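PDB 1XKY: dihydrodipicolinate synthase from Bacillus anthracis, which probably catalyses the condensation of pyruvate with aspartate semialdehyde that opens the route to dihydrodipicolinate in lysine biosynthesis. Local coordinates for residues T47-V52 and P83-T88; D191-S196 and G209-V214; G197-T202 and I213-S218. One frame throughout, in Å; residues are numbered along the deposited sequence.

Interaction 1 (T47-V52 and P83-T88); sequences TTAIVV and PVIAGT
Ile85 meets strand 49-52 with both its backbone and its side chain. CG1 stands beside the backbone N (chi1 -56°), and CD1 beyond it lies 4.2 Å from CG2 of Val51 and 4.3 Å from CB of Ala49. Met112 and Phe13 also pack on this isoleucine, on the face of the sheet that lines the inside of the TIM barrel. Val52 belongs to the other face: its CG2 lies 3.6 Å from CG1 of Val84, the two side chains crossing at a slant, and Leu70, Tyr71 and Val74 of helix 64-78 cover Val52 from outside. Pro83 packs beside the start of the pair, its ring CD 3.3 Å from Thr48 O, while its own O accepts from Ile50 N at 2.9 Å. From there the parallel pairing runs on: Ile85 N donates to Ile50 O (2.7 Å, 178° at the hydrogen), Ile85 O accepts from Val52 N, and Gly87 N closes the run on Val52 O. The first three are nearly straight, and the last, at 157°, is somewhat bent. The chemistry is therefore divided, with main-chain polar groups paired within the sheet and purely apolar branches meeting on both faces, as suits two neighbouring strands buried between barrel interior and helices.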
ATOM      1  N   THR A  47     -11.453  -2.962  33.186  1.00 14.93           N
ATOM      2  CA  THR A  47     -10.594  -1.825  32.796  1.00 14.73           C
ATOM      3  C   THR A  47      -9.609  -1.481  33.916  1.00 14.66           C
ATOM      4  O   THR A  47     -10.014  -1.292  35.068  1.00 14.82           O
ATOM      5  CB  THR A  47     -11.435  -0.577  32.402  1.00 14.74           C
ATOM      6  OG1 THR A  47     -12.115  -0.824  31.163  1.00 14.26           O
ATOM      7  CG2 THR A  47     -10.563   0.675  32.241  1.00 15.08           C
ATOM      8  N   THR A  48      -8.316  -1.412  33.574  1.00 14.52           N
ATOM      9  CA  THR A  48      -7.247  -1.172  34.560  1.00 14.65           C
ATOM     10  C   THR A  48      -6.635   0.234  34.484  1.00 14.70           C
ATOM     11  O   THR A  48      -5.814   0.603  35.320  1.00 13.93           O
ATOM     12  CB  THR A  48      -6.105  -2.222  34.435  1.00 14.93           C
ATOM     13  OG1 THR A  48      -5.454  -2.118  33.159  1.00 13.77           O
ATOM     14  CG2 THR A  48      -6.643  -3.617  34.599  1.00 15.72           C
ATOM     15  N   ALA A  49      -7.026   0.997  33.468  1.00 14.83           N
ATOM     16  CA  ALA A  49      -6.583   2.376  33.282  1.00 15.04           C
ATOM     17  C   ALA A  49      -7.536   3.020  32.295  1.00 15.29           C
ATOM     18  O   ALA A  49      -8.042   2.346  31.395  1.00 15.26           O
ATOM     19  CB  ALA A  49      -5.144   2.437  32.757  1.00 15.09           C
ATOM     20  N   ILE A  50      -7.797   4.310  32.460  1.00 14.99           N
ATOM     21  CA  ILE A  50      -8.689   5.005  31.544  1.00 15.91           C
ATOM     22  C   ILE A  50      -7.955   6.090  30.766  1.00 16.16           C
ATOM     23  O   ILE A  50      -7.353   6.983  31.358  1.00 16.40           O
ATOM     24  CB  ILE A  50      -9.899   5.612  32.274  1.00 15.97           C
ATOM     25  CG1 ILE A  50     -10.776   4.491  32.835  1.00 16.38           C
ATOM     26  CG2 ILE A  50     -10.716   6.506  31.319  1.00 15.84           C
ATOM     27  CD1 ILE A  50     -11.913   4.973  33.692  1.00 16.65           C
ATOM     28  N   VAL A  51      -8.020   5.997  29.436  1.00 16.43           N
ATOM     29  CA  VAL A  51      -7.553   7.073  28.563  1.00 16.88           C
ATOM     30  C   VAL A  51      -8.732   8.007  28.280  1.00 17.08           C
ATOM     31  O   VAL A  51      -9.754   7.589  27.726  1.00 16.43           O
ATOM     32  CB  VAL A  51      -6.949   6.555  27.232  1.00 16.83           C
ATOM     33  CG1 VAL A  51      -6.316   7.705  26.469  1.00 17.93           C
ATOM     34  CG2 VAL A  51      -5.925   5.469  27.494  1.00 16.78           C
ATOM     35  N   VAL A  52      -8.585   9.266  28.683  1.00 17.58           N
ATOM     36  CA  VAL A  52      -9.650  10.250  28.571  1.00 18.36           C
ATOM     37  C   VAL A  52      -9.361  11.238  27.454  1.00 18.31           C
ATOM     38  O   VAL A  52      -8.262  11.815  27.376  1.00 18.23           O
ATOM     39  CB  VAL A  52      -9.808  11.071  29.865  1.00 18.52           C
ATOM     40  CG1 VAL A  52     -10.989  12.036  29.745  1.00 19.12           C
ATOM     41  CG2 VAL A  52      -9.985  10.158  31.057  1.00 20.58           C
ATOM     42  N   PRO A  83      -5.339   4.458  37.046  1.00 16.96           N
ATOM     43  CA  PRO A  83      -4.744   5.652  36.440  1.00 16.80           C
ATOM     44  C   PRO A  83      -5.617   6.314  35.366  1.00 16.43           C
ATOM     45  O   PRO A  83      -6.264   5.625  34.582  1.00 15.74           O
ATOM     46  CB  PRO A  83      -3.443   5.125  35.819  1.00 16.55           C
ATOM     47  CG  PRO A  83      -3.164   3.865  36.516  1.00 16.94           C
ATOM     48  CD  PRO A  83      -4.493   3.272  36.845  1.00 16.98           C
ATOM     49  N   VAL A  84      -5.614   7.646  35.353  1.00 16.45           N
ATOM     50  CA  VAL A  84      -6.312   8.449  34.343  1.00 16.46           C
ATOM     51  C   VAL A  84      -5.266   9.046  33.405  1.00 16.39           C
ATOM     52  O   VAL A  84      -4.406   9.805  33.836  1.00 16.02           O
ATOM     53  CB  VAL A  84      -7.138   9.590  34.988  1.00 16.41           C
ATOM     54  CG1 VAL A  84      -7.772  10.471  33.923  1.00 16.34           C
ATOM     55  CG2 VAL A  84      -8.197   9.014  35.909  1.00 16.49           C
ATOM     56  N   ILE A  85      -5.341   8.678  32.126  1.00 16.66           N
ATOM     57  CA  ILE A  85      -4.412   9.159  31.103  1.00 16.46           C
ATOM     58  C   ILE A  85      -5.148  10.110  30.170  1.00 16.35           C
ATOM     59  O   ILE A  85      -6.120   9.713  29.526  1.00 16.71           O
ATOM     60  CB  ILE A  85      -3.837   7.981  30.270  1.00 16.53           C
ATOM     61  CG1 ILE A  85      -3.174   6.941  31.178  1.00 17.45           C
ATOM     62  CG2 ILE A  85      -2.850   8.494  29.232  1.00 16.35           C
ATOM     63  CD1 ILE A  85      -3.179   5.534  30.607  1.00 18.06           C
ATOM     64  N   ALA A  86      -4.689  11.358  30.089  1.00 15.88           N
ATOM     65  CA  ALA A  86      -5.331  12.382  29.259  1.00 15.58           C
ATOM     66  C   ALA A  86      -4.677  12.501  27.878  1.00 15.51           C
ATOM     67  O   ALA A  86      -3.458  12.550  27.764  1.00 14.91           O
ATOM     68  CB  ALA A  86      -5.290  13.721  29.959  1.00 15.47           C
ATOM     69  N   GLY A  87      -5.499  12.576  26.838  1.00 15.68           N
ATOM     70  CA  GLY A  87      -5.005  12.662  25.466  1.00 15.95           C
ATOM     71  C   GLY A  87      -4.662  14.090  25.084  1.00 16.28           C
ATOM     72  O   GLY A  87      -5.426  14.750  24.377  1.00 16.37           O
ATOM     73  N   THR A  88      -3.496  14.559  25.521  1.00 16.00           N
ATOM     74  CA  THR A  88      -3.164  15.984  25.420  1.00 16.14           C
ATOM     75  C   THR A  88      -2.360  16.359  24.166  1.00 16.37           C
ATOM     76  O   THR A  88      -2.278  17.544  23.805  1.00 16.39           O
ATOM     77  CB  THR A  88      -2.401  16.461  26.665  1.00 15.74           C
ATOM     78  OG1 THR A  88      -1.182  15.726  26.792  1.00 16.41           O
ATOM     79  CG2 THR A  88      -3.236  16.289  27.917  1.00 15.71           C
TER

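Interaction 2 (D191-S196 and G209-V214); sequences DFAVYS and GAKGIV. With K (potassium ion), chain E.
Tyr195 and Lys211 run side by side, pointing the same way, where the seventh and eighth strands of the TIM barrel meet; the contact belongs to the beta-alpha-beta unit of strand 193-196, helix 202-207 and strand 212-215. Starting at CB, the tyrosine rests 3.8 Å from CG2 of Val214, which crosses it at about a right angle. With CG beside the backbone N (chi1 -76°), the ring swings along the neighbouring strand. CD1 comes to 3.5 Å from Ile213 N, which sits at the ring edge near its plane, and CE1 passes the backbone of Gly212, where no side chain stands in the way of so close an approach. Farther out, CB of Lys211 lies over one ring face, offset toward the rim. Because the lysine chain is extended beyond CG, it keeps alongside the tyrosine and brings CD to 3.5 Å from Tyr195 OH. At the tip, water 2 lies in the ring plane, donating to OH at 2.8 Å and accepting from Lys211 NZ. Beyond the two segments, OH is also hydrogen-bonded to Gly14 O, and NZ forms a salt bridge with Asp12, joining both tips to the chain just before the first strand.

Between the backbones, Lys211 N donates to Val194 O, Ser196 N to Gly212 O and, straightest at 170°, Val214 N to Ser196 O. Before the strand, Phe192 O is a long ligand of a potassium ion, 3.2 Å away, whose site also includes Ile185, Thr188, Ala189 and waters. Gly209, with positive phi, ends the preceding helix in a Schellman motif, and water 1 joins Val194 to this turn, accepting from Val194 N and donating to Gly209 O at 2.8 Å.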
ATOM      1  N   ASP A 191      11.563  -1.196  32.377  1.00 23.61           N
ATOM      2  CA  ASP A 191      10.542  -0.271  32.880  1.00 23.52           C
ATOM      3  C   ASP A 191       9.879   0.568  31.774  1.00 22.44           C
ATOM      4  O   ASP A 191       9.188   1.552  32.059  1.00 22.43           O
ATOM      5  CB  ASP A 191      11.119   0.628  33.994  1.00 24.05           C
ATOM      6  CG  ASP A 191      12.256   1.529  33.519  1.00 25.49           C
ATOM      7  OD1 ASP A 191      12.637   1.498  32.330  1.00 27.78           O
ATOM      8  OD2 ASP A 191      12.783   2.283  34.360  1.00 30.52           O
ATOM      9  N   PHE A 192      10.095   0.183  30.518  1.00 21.06           N
ATOM     10  CA  PHE A 192       9.364   0.768  29.405  1.00 20.00           C
ATOM     11  C   PHE A 192       8.406  -0.275  28.830  1.00 19.32           C
ATOM     12  O   PHE A 192       8.839  -1.331  28.373  1.00 19.39           O
ATOM     13  CB  PHE A 192      10.318   1.277  28.327  1.00 19.89           C
ATOM     14  CG  PHE A 192       9.626   2.011  27.212  1.00 18.62           C
ATOM     15  CD1 PHE A 192       9.348   3.366  27.326  1.00 17.54           C
ATOM     16  CD2 PHE A 192       9.234   1.340  26.063  1.00 18.38           C
ATOM     17  CE1 PHE A 192       8.699   4.044  26.313  1.00 17.68           C
ATOM     18  CE2 PHE A 192       8.584   2.013  25.034  1.00 17.70           C
ATOM     19  CZ  PHE A 192       8.320   3.371  25.160  1.00 17.82           C
ATOM     20  N   ALA A 193       7.113   0.042  28.852  1.00 18.47           N
ATOM     21  CA  ALA A 193       6.054  -0.899  28.481  1.00 18.20           C
ATOM     22  C   ALA A 193       5.482  -0.657  27.076  1.00 17.93           C
ATOM     23  O   ALA A 193       5.176   0.480  26.706  1.00 17.78           O
ATOM     24  CB  ALA A 193       4.936  -0.848  29.524  1.00 18.02           C
ATOM     25  N   VAL A 194       5.334  -1.740  26.305  1.00 17.76           N
ATOM     26  CA  VAL A 194       4.675  -1.699  25.007  1.00 17.29           C
ATOM     27  C   VAL A 194       3.261  -2.265  25.134  1.00 16.90           C
ATOM     28  O   VAL A 194       3.079  -3.401  25.574  1.00 16.23           O
ATOM     29  CB  VAL A 194       5.470  -2.499  23.943  1.00 17.59           C
ATOM     30  CG1 VAL A 194       4.695  -2.581  22.615  1.00 17.54           C
ATOM     31  CG2 VAL A 194       6.840  -1.862  23.725  1.00 17.84           C
ATOM     32  N   TYR A 195       2.270  -1.451  24.769  1.00 16.52           N
ATOM     33  CA  TYR A 195       0.869  -1.874  24.687  1.00 16.43           C
ATOM     34  C   TYR A 195       0.462  -2.026  23.237  1.00 16.49           C
ATOM     35  O   TYR A 195       0.799  -1.178  22.416  1.00 16.62           O
ATOM     36  CB  TYR A 195      -0.056  -0.843  25.360  1.00 16.33           C
ATOM     37  CG  TYR A 195      -0.008  -0.927  26.857  1.00 15.49           C
ATOM     38  CD1 TYR A 195      -0.985  -1.623  27.565  1.00 16.59           C
ATOM     39  CD2 TYR A 195       1.039  -0.353  27.571  1.00 16.15           C
ATOM     40  CE1 TYR A 195      -0.925  -1.744  28.949  1.00 15.83           C
ATOM     41  CE2 TYR A 195       1.115  -0.467  28.954  1.00 16.20           C
ATOM     42  CZ  TYR A 195       0.133  -1.158  29.641  1.00 15.98           C
ATOM     43  OH  TYR A 195       0.217  -1.253  31.009  1.00 16.89           O
ATOM     44  N   SER A 196      -0.286  -3.083  22.915  1.00 16.03           N
ATOM     45  CA  SER A 196      -0.970  -3.114  21.627  1.00 16.15           C
ATOM     46  C   SER A 196      -1.984  -1.968  21.580  1.00 15.94           C
ATOM     47  O   SER A 196      -2.612  -1.636  22.584  1.00 16.04           O
ATOM     48  CB  SER A 196      -1.669  -4.448  21.380  1.00 16.09           C
ATOM     49  OG  SER A 196      -2.410  -4.409  20.169  1.00 15.57           O
ATOM     50  N   GLY A 209       5.823 -10.154  24.256  1.00 16.81           N
ATOM     51  CA  GLY A 209       6.251  -9.397  25.433  1.00 16.49           C
ATOM     52  C   GLY A 209       5.564  -8.063  25.689  1.00 16.28           C
ATOM     53  O   GLY A 209       5.995  -7.307  26.560  1.00 16.04           O
ATOM     54  N   ALA A 210       4.494  -7.771  24.952  1.00 16.15           N
ATOM     55  CA  ALA A 210       3.690  -6.587  25.227  1.00 16.04           C
ATOM     56  C   ALA A 210       3.033  -6.724  26.608  1.00 15.87           C
ATOM     57  O   ALA A 210       2.684  -7.831  27.050  1.00 15.47           O
ATOM     58  CB  ALA A 210       2.643  -6.386  24.151  1.00 15.98           C
ATOM     59  N   LYS A 211       2.872  -5.605  27.298  1.00 15.93           N
ATOM     60  CA  LYS A 211       2.290  -5.640  28.640  1.00 16.21           C
ATOM     61  C   LYS A 211       0.782  -5.856  28.584  1.00 15.92           C
ATOM     62  O   LYS A 211       0.191  -6.440  29.503  1.00 16.38           O
ATOM     63  CB  LYS A 211       2.617  -4.362  29.414  1.00 16.51           C
ATOM     64  CG  LYS A 211       2.268  -4.466  30.918  1.00 18.24           C
ATOM     65  CD  LYS A 211       2.931  -3.368  31.715  1.00 19.18           C
ATOM     66  CE  LYS A 211       2.522  -3.413  33.176  1.00 20.05           C
ATOM     67  NZ  LYS A 211       3.121  -2.264  33.923  1.00 19.32           N
ATOM     68  N   GLY A 212       0.163  -5.383  27.512  1.00 15.53           N
ATOM     69  CA  GLY A 212      -1.281  -5.426  27.392  1.00 15.54           C
ATOM     70  C   GLY A 212      -1.829  -4.688  26.189  1.00 15.67           C
ATOM     71  O   GLY A 212      -1.189  -4.618  25.134  1.00 15.60           O
ATOM     72  N   ILE A 213      -3.040  -4.167  26.354  1.00 15.33           N
ATOM     73  CA  ILE A 213      -3.825  -3.575  25.278  1.00 14.92           C
ATOM     74  C   ILE A 213      -4.403  -2.258  25.755  1.00 14.66           C
ATOM     75  O   ILE A 213      -4.867  -2.156  26.877  1.00 15.09           O
ATOM     76  CB  ILE A 213      -4.984  -4.518  24.825  1.00 14.81           C
ATOM     77  CG1 ILE A 213      -5.903  -3.820  23.812  1.00 14.50           C
ATOM     78  CG2 ILE A 213      -5.795  -4.978  26.025  1.00 14.48           C
ATOM     79  CD1 ILE A 213      -5.353  -3.647  22.432  1.00 13.78           C
ATOM     80  N   VAL A 214      -4.359  -1.261  24.889  1.00 14.54           N
ATOM     81  CA  VAL A 214      -5.234  -0.114  24.982  1.00 14.52           C
ATOM     82  C   VAL A 214      -6.451  -0.279  24.062  1.00 14.62           C
ATOM     83  O   VAL A 214      -6.319  -0.270  22.858  1.00 13.93           O
ATOM     84  CB  VAL A 214      -4.472   1.194  24.711  1.00 14.77           C
ATOM     85  CG1 VAL A 214      -5.366   2.416  24.883  1.00 14.99           C
ATOM     86  CG2 VAL A 214      -3.232   1.275  25.577  1.00 16.20           C
TER
HETATM   87  K     K E1806      11.292  -3.211  27.374  1.00 21.04           K
HETATM   88  O   HOH W   1       6.192  -4.549  27.223  1.00 17.05           O
HETATM   89  O   HOH W   2       2.051  -0.077  32.720  1.00 17.68           O
HETATM   90  O   HOH W   3       8.642  -3.103  26.517  1.00 21.72           O
HETATM   91  O   HOH W   4       9.712  -5.081  29.335  1.00 43.98           O
HETATM   92  O   HOH W   5      12.528  -5.263  28.558  1.00 27.26           O

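Interaction 3 (G197-T202 and I213-S218); sequences GDDGLT and IVSVAS
Asp199 lays its carboxylate against the turn formed by Ser215, Val216 and Ala217, and both oxygens are used. OD1 takes a short hydrogen bond, 2.5 Å, from Ser215 OG through its syn lone pair. OD2 accepts twice: Val216 N, 3.0 Å away, comes in on the syn side, whereas Ala217 N, also at 3.0 Å, meets it from 46° above the carboxylate plane. CG beside the backbone N (chi1 -81°) turns the group from the start of its 3-10 turn to these donors, and three bonds from different directions fix its rotation. Ser215 is itself held in a second way, since its OG accepts from Ser218 N at 2.9 Å, a capping bond at the turn into helix 218-234. The Ser215 hydroxyl thus relays between the two, accepting from the helix start and donating to the carboxylate. Leu247 and Thr251 of helix 237-253 pack on both Asp199 and Ala217.

Next to the carboxylate, Ile213 packs against the 197-202 loop. Its CD1 touches Asp198 O at 3.3 Å, and its CB lies 3.4 Å from Thr202 OG1, with the threonine side chain crossing it at about a right angle. That hydroxyl is oriented by its own bond, donating to Asp199 O, which also accepts from Thr202 N as helix 202-207 begins. On the strand side, water 6 donates to both Gly197 O and Val214 O, giving the two acceptors a shared donor. Leu201, on the same loop, packs on Leu179 of a second subunit. The contact joins the loop after strand 193-196 to the end of strand 212-215 and its following turn, at the C-terminal end of the TIM barrel, where enzymes of this fold carry their active sites.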
ATOM      1  N   GLY A 197      -2.090  -1.342  20.414  1.00 16.11           N
ATOM      2  CA  GLY A 197      -3.117  -0.346  20.137  1.00 16.13           C
ATOM      3  C   GLY A 197      -4.229  -0.922  19.274  1.00 16.25           C
ATOM      4  O   GLY A 197      -5.114  -0.191  18.839  1.00 16.32           O
ATOM      5  N   ASP A 198      -4.191  -2.231  19.026  1.00 16.38           N
ATOM      6  CA  ASP A 198      -5.284  -2.919  18.321  1.00 16.74           C
ATOM      7  C   ASP A 198      -5.770  -4.140  19.096  1.00 16.16           C
ATOM      8  O   ASP A 198      -4.989  -5.042  19.419  1.00 15.61           O
ATOM      9  CB  ASP A 198      -4.837  -3.327  16.917  1.00 17.09           C
ATOM     10  CG  ASP A 198      -4.630  -2.125  16.014  1.00 19.28           C
ATOM     11  OD1 ASP A 198      -5.643  -1.478  15.666  1.00 22.08           O
ATOM     12  OD2 ASP A 198      -3.465  -1.804  15.697  1.00 21.02           O
ATOM     13  N   ASP A 199      -7.074  -4.170  19.361  1.00 15.79           N
ATOM     14  CA  ASP A 199      -7.690  -5.225  20.159  1.00 15.45           C
ATOM     15  C   ASP A 199      -7.369  -6.626  19.665  1.00 15.50           C
ATOM     16  O   ASP A 199      -7.000  -7.498  20.457  1.00 15.50           O
ATOM     17  CB  ASP A 199      -9.211  -5.022  20.200  1.00 15.49           C
ATOM     18  CG  ASP A 199      -9.617  -3.994  21.222  1.00 15.58           C
ATOM     19  OD1 ASP A 199      -9.298  -4.214  22.408  1.00 16.69           O
ATOM     20  OD2 ASP A 199     -10.242  -2.977  20.848  1.00 16.29           O
ATOM     21  N   GLY A 200      -7.499  -6.835  18.356  1.00 15.24           N
ATOM     22  CA  GLY A 200      -7.252  -8.141  17.762  1.00 15.78           C
ATOM     23  C   GLY A 200      -5.837  -8.652  17.994  1.00 15.60           C
ATOM     24  O   GLY A 200      -5.615  -9.855  18.051  1.00 15.94           O
ATOM     25  N   LEU A 201      -4.877  -7.741  18.109  1.00 15.28           N
ATOM     26  CA  LEU A 201      -3.490  -8.121  18.339  1.00 15.57           C
ATOM     27  C   LEU A 201      -3.101  -8.327  19.797  1.00 15.86           C
ATOM     28  O   LEU A 201      -1.940  -8.619  20.071  1.00 15.75           O
ATOM     29  CB  LEU A 201      -2.546  -7.089  17.711  1.00 15.49           C
ATOM     30  CG  LEU A 201      -2.621  -7.023  16.185  1.00 16.01           C
ATOM     31  CD1 LEU A 201      -1.509  -6.127  15.640  1.00 15.79           C
ATOM     32  CD2 LEU A 201      -2.550  -8.411  15.565  1.00 16.78           C
ATOM     33  N   THR A 202      -4.041  -8.186  20.731  1.00 15.84           N
ATOM     34  CA  THR A 202      -3.703  -8.301  22.161  1.00 15.86           C
ATOM     35  C   THR A 202      -2.875  -9.562  22.453  1.00 16.46           C
ATOM     36  O   THR A 202      -1.768  -9.485  23.007  1.00 15.29           O
ATOM     37  CB  THR A 202      -4.966  -8.318  23.043  1.00 16.02           C
ATOM     38  OG1 THR A 202      -5.732  -7.123  22.824  1.00 15.50           O
ATOM     39  CG2 THR A 202      -4.594  -8.429  24.520  1.00 15.65           C
ATOM     40  N   ILE A 213      -3.040  -4.167  26.354  1.00 15.33           N
ATOM     41  CA  ILE A 213      -3.825  -3.575  25.278  1.00 14.92           C
ATOM     42  C   ILE A 213      -4.403  -2.258  25.755  1.00 14.66           C
ATOM     43  O   ILE A 213      -4.867  -2.156  26.877  1.00 15.09           O
ATOM     44  CB  ILE A 213      -4.984  -4.518  24.825  1.00 14.81           C
ATOM     45  CG1 ILE A 213      -5.903  -3.820  23.812  1.00 14.50           C
ATOM     46  CG2 ILE A 213      -5.795  -4.978  26.025  1.00 14.48           C
ATOM     47  CD1 ILE A 213      -5.353  -3.647  22.432  1.00 13.78           C
ATOM     48  N   VAL A 214      -4.359  -1.261  24.889  1.00 14.54           N
ATOM     49  CA  VAL A 214      -5.234  -0.114  24.982  1.00 14.52           C
ATOM     50  C   VAL A 214      -6.451  -0.279  24.062  1.00 14.62           C
ATOM     51  O   VAL A 214      -6.319  -0.270  22.858  1.00 13.93           O
ATOM     52  CB  VAL A 214      -4.472   1.194  24.711  1.00 14.77           C
ATOM     53  CG1 VAL A 214      -5.366   2.416  24.883  1.00 14.99           C
ATOM     54  CG2 VAL A 214      -3.232   1.275  25.577  1.00 16.20           C
ATOM     55  N   SER A 215      -7.618  -0.472  24.671  1.00 14.28           N
ATOM     56  CA  SER A 215      -8.720  -1.212  24.067  1.00 14.34           C
ATOM     57  C   SER A 215      -9.899  -0.310  23.722  1.00 14.04           C
ATOM     58  O   SER A 215     -10.167   0.652  24.405  1.00 14.36           O
ATOM     59  CB  SER A 215      -9.194  -2.347  24.984  1.00 14.12           C
ATOM     60  OG  SER A 215     -10.277  -3.059  24.454  1.00 14.16           O
ATOM     61  N   VAL A 216     -10.596  -0.669  22.659  1.00 13.98           N
ATOM     62  CA  VAL A 216     -11.932  -0.186  22.400  1.00 13.70           C
ATOM     63  C   VAL A 216     -13.013  -1.218  22.745  1.00 13.38           C
ATOM     64  O   VAL A 216     -14.025  -0.886  23.321  1.00 13.41           O
ATOM     65  CB  VAL A 216     -12.059   0.290  20.940  1.00 13.77           C
ATOM     66  CG1 VAL A 216     -13.477   0.541  20.558  1.00 13.82           C
ATOM     67  CG2 VAL A 216     -11.205   1.519  20.717  1.00 14.14           C
ATOM     68  N   ALA A 217     -12.761  -2.465  22.383  1.00 13.32           N
ATOM     69  CA  ALA A 217     -13.691  -3.583  22.640  1.00 13.17           C
ATOM     70  C   ALA A 217     -14.022  -3.811  24.113  1.00 13.25           C
ATOM     71  O   ALA A 217     -15.082  -4.345  24.439  1.00 13.23           O
ATOM     72  CB  ALA A 217     -13.147  -4.868  22.036  1.00 13.22           C
ATOM     73  N   SER A 218     -13.102  -3.424  24.990  1.00 13.69           N
ATOM     74  CA  SER A 218     -13.306  -3.487  26.435  1.00 14.12           C
ATOM     75  C   SER A 218     -14.560  -2.744  26.919  1.00 14.08           C
ATOM     76  O   SER A 218     -15.033  -3.007  28.013  1.00 14.43           O
ATOM     77  CB  SER A 218     -12.081  -2.914  27.142  1.00 13.94           C
ATOM     78  OG  SER A 218     -11.884  -1.578  26.730  1.00 15.25           O
TER
HETATM   79  O   HOH W   6      -7.650  -0.114  20.643  1.00 29.63           O

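All three interactions share one closed eight-stranded sheet. Interactions 2 and 3 both use strand 212-215, with Ile213 and Val214 in common; their centres are 11 Å apart, and Ser196 OG touches Leu201 CB at 3.6 Å where one contact passes into the other. Interaction 1 sits farther round the barrel, its centre 15 Å from that of interaction 2 and 14 Å from that of interaction 3, yet Val51 CG2 reaches Val214 CG1 at 4.1 Å in the barrel interior. The potassium ion bound by Phe192 O lies by the N-terminal end of strand 193-196, whereas interaction 3 lies at the opposite, C-terminal end, where the active site is expected in this family.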